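PDB 5O5C: putative decarboxylase involved in desferrioxamine biosynthesis from Erwinia amylovora, which probably uses pyridoxal 5'-phosphate to decarboxylate lysine, feeding the biosynthesis of the siderophore desferrioxamine E. Local coordinates for residues B[204-209]-B[260-265]. Residues are numbered along the deposited sequence; the frame is centred on the assembly and turned at random.
Sequences AAKWRV and GLIPVA
W207 and R208 meet I262 and V264 where two parallel strands, 207-212 and 262-269, enter the seven-stranded mixed sheet of the large domain of a fold-type I PLP enzyme. Three backbone bonds join them: I262 N to K206 O, R208 N to I262 O at 2.8 Å, and V264 N to R208 O at 3.0 Å. P263 has no N-H to give, yet the pairing loses nothing, since the bonds to 204-209 use the amides of I262 and V264 on either side of it. Beyond R208 the register slips by one residue in a beta bulge, and V209 pairs with A265.

The tight part lies on the W207 side of the sheet, under helix 170-189. A chi1 of -60° sets W207 CG beside its own backbone N and anti to the carbonyl carbon, and A204 CA sits over the centre of one ring face. V264, the extra residue of the bulge, points toward the neighbouring strand and brings CG2 to 3.6 Å from W207 CB, while I262 CB approaches W207 CD1 at 4.0 Å. W185 adds an edge-to-face ring contact. Small A265 suits its place beside branched V209, where the methyls V209 CG2 and A265 CB meet at 4.2 Å.

The entrance to the strands is more open to solvent. G260 takes the positive phi with which the chain leaves helix 246-258, and K206, though exposed, covers this start with its long aliphatic chain, CD 3.9 Å from G260 O. R208, on the P263 side, bends at chi2 (-67°), which folds its guanidinium back toward the preceding turn. L261 CD2 lies over one face of that group, offset toward its rim, while two bonds hold R208 NH1, to A205 O at 3.0 Å and to W207 O, which lies in the guanidinium plane at 2.9 Å.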
loop_
_atom_site.group_PDB
_atom_site.type_symbol
_atom_site.label_atom_id
_atom_site.label_comp_id
_atom_site.label_asym_id
_atom_site.label_seq_id
_atom_site.Cartn_x
_atom_site.Cartn_y
_atom_site.Cartn_z
ATOM N N ALA B 204 16.409 -7.848 -24.093
ATOM C CA ALA B 204 16.008 -7.978 -22.663
ATOM C C ALA B 204 16.143 -9.373 -22.049
ATOM O O ALA B 204 16.526 -9.556 -20.873
ATOM C CB ALA B 204 14.590 -7.450 -22.454
ATOM N N ALA B 205 15.859 -10.396 -22.825
ATOM C CA ALA B 205 16.008 -11.728 -22.283
ATOM C C ALA B 205 17.445 -12.005 -21.798
ATOM O O ALA B 205 17.660 -12.934 -21.050
ATOM C CB ALA B 205 15.548 -12.769 -23.275
ATOM N N LYS B 206 18.426 -11.193 -22.194
ATOM C CA LYS B 206 19.805 -11.448 -21.764
ATOM C C LYS B 206 20.150 -10.781 -20.441
ATOM O O LYS B 206 21.122 -11.177 -19.814
ATOM C CB LYS B 206 20.782 -11.021 -22.840
ATOM C CG LYS B 206 20.574 -11.681 -24.198
ATOM C CD LYS B 206 21.445 -10.980 -25.238
ATOM C CE LYS B 206 21.763 -11.839 -26.446
ATOM N NZ LYS B 206 22.621 -11.060 -27.400
ATOM N N TRP B 207 19.345 -9.799 -20.000
ATOM C CA TRP B 207 19.717 -8.966 -18.858
ATOM C C TRP B 207 19.751 -9.794 -17.590
ATOM O O TRP B 207 18.940 -10.660 -17.380
ATOM C CB TRP B 207 18.771 -7.752 -18.704
ATOM C CG TRP B 207 18.756 -6.832 -19.900
ATOM C CD1 TRP B 207 19.662 -6.806 -20.908
ATOM C CD2 TRP B 207 17.817 -5.806 -20.185
ATOM N NE1 TRP B 207 19.320 -5.877 -21.836
ATOM C CE2 TRP B 207 18.191 -5.235 -21.420
ATOM C CE3 TRP B 207 16.679 -5.316 -19.535
ATOM C CZ2 TRP B 207 17.476 -4.209 -22.014
ATOM C CZ3 TRP B 207 15.973 -4.298 -20.113
ATOM C CH2 TRP B 207 16.386 -3.732 -21.348
ATOM N N ARG B 208 20.732 -9.541 -16.749
ATOM C CA ARG B 208 20.876 -10.300 -15.525
ATOM C C ARG B 208 21.053 -9.389 -14.344
ATOM O O ARG B 208 21.781 -8.424 -14.418
ATOM C CB ARG B 208 22.031 -11.309 -15.632
ATOM C CG ARG B 208 21.720 -12.474 -16.580
ATOM C CD ARG B 208 20.604 -13.388 -16.063
ATOM N NE ARG B 208 20.291 -14.519 -16.944
ATOM C CZ ARG B 208 19.453 -14.491 -17.987
ATOM N NH1 ARG B 208 18.821 -13.376 -18.361
ATOM N NH2 ARG B 208 19.256 -15.593 -18.687
ATOM N N VAL B 209 20.393 -9.754 -13.255
ATOM C CA VAL B 209 20.518 -9.093 -11.942
ATOM C C VAL B 209 21.173 -10.035 -10.950
ATOM O O VAL B 209 20.875 -11.209 -10.919
ATOM C CB VAL B 209 19.150 -8.660 -11.399
ATOM C CG1 VAL B 209 19.224 -8.155 -9.964
ATOM C CG2 VAL B 209 18.539 -7.611 -12.349
ATOM N N GLY B 260 27.404 -14.575 -23.187
ATOM C CA GLY B 260 26.765 -13.507 -23.978
ATOM C C GLY B 260 25.670 -12.718 -23.263
ATOM O O GLY B 260 24.973 -11.903 -23.890
ATOM N N LEU B 261 25.497 -12.984 -21.970
ATOM C CA LEU B 261 24.472 -12.354 -21.149
ATOM C C LEU B 261 25.015 -11.009 -20.637
ATOM O O LEU B 261 26.246 -10.748 -20.619
ATOM C CB LEU B 261 24.094 -13.270 -19.987
ATOM C CG LEU B 261 23.677 -14.713 -20.257
ATOM C CD1 LEU B 261 23.643 -15.449 -18.947
ATOM C CD2 LEU B 261 22.322 -14.790 -20.961
ATOM N N ILE B 262 24.087 -10.153 -20.220
ATOM C CA ILE B 262 24.372 -8.746 -20.008
ATOM C C ILE B 262 24.119 -8.421 -18.524
ATOM O O ILE B 262 22.991 -8.514 -18.072
ATOM C CB ILE B 262 23.508 -7.865 -20.944
ATOM C CG1 ILE B 262 23.830 -8.156 -22.420
ATOM C CG2 ILE B 262 23.741 -6.400 -20.651
ATOM C CD1 ILE B 262 23.000 -7.367 -23.426
ATOM N N PRO B 263 25.163 -8.050 -17.770
ATOM C CA PRO B 263 24.931 -7.710 -16.376
ATOM C C PRO B 263 24.403 -6.298 -16.291
ATOM O O PRO B 263 24.971 -5.369 -16.880
ATOM C CB PRO B 263 26.318 -7.840 -15.726
ATOM C CG PRO B 263 27.294 -7.885 -16.861
ATOM C CD PRO B 263 26.567 -7.871 -18.150
ATOM N N VAL B 264 23.311 -6.155 -15.560
ATOM C CA VAL B 264 22.533 -4.910 -15.529
ATOM C C VAL B 264 22.468 -4.307 -14.111
ATOM O O VAL B 264 22.452 -3.068 -13.939
ATOM C CB VAL B 264 21.134 -5.229 -16.164
ATOM C CG1 VAL B 264 20.103 -4.161 -15.920
ATOM C CG2 VAL B 264 21.288 -5.455 -17.651
ATOM N N ALA B 265 22.412 -5.165 -13.093
ATOM C CA ALA B 265 22.266 -4.716 -11.731
ATOM C C ALA B 265 22.654 -5.717 -10.652
ATOM O O ALA B 265 22.527 -6.982 -10.791
ATOM C CB ALA B 265 20.836 -4.241 -11.519
#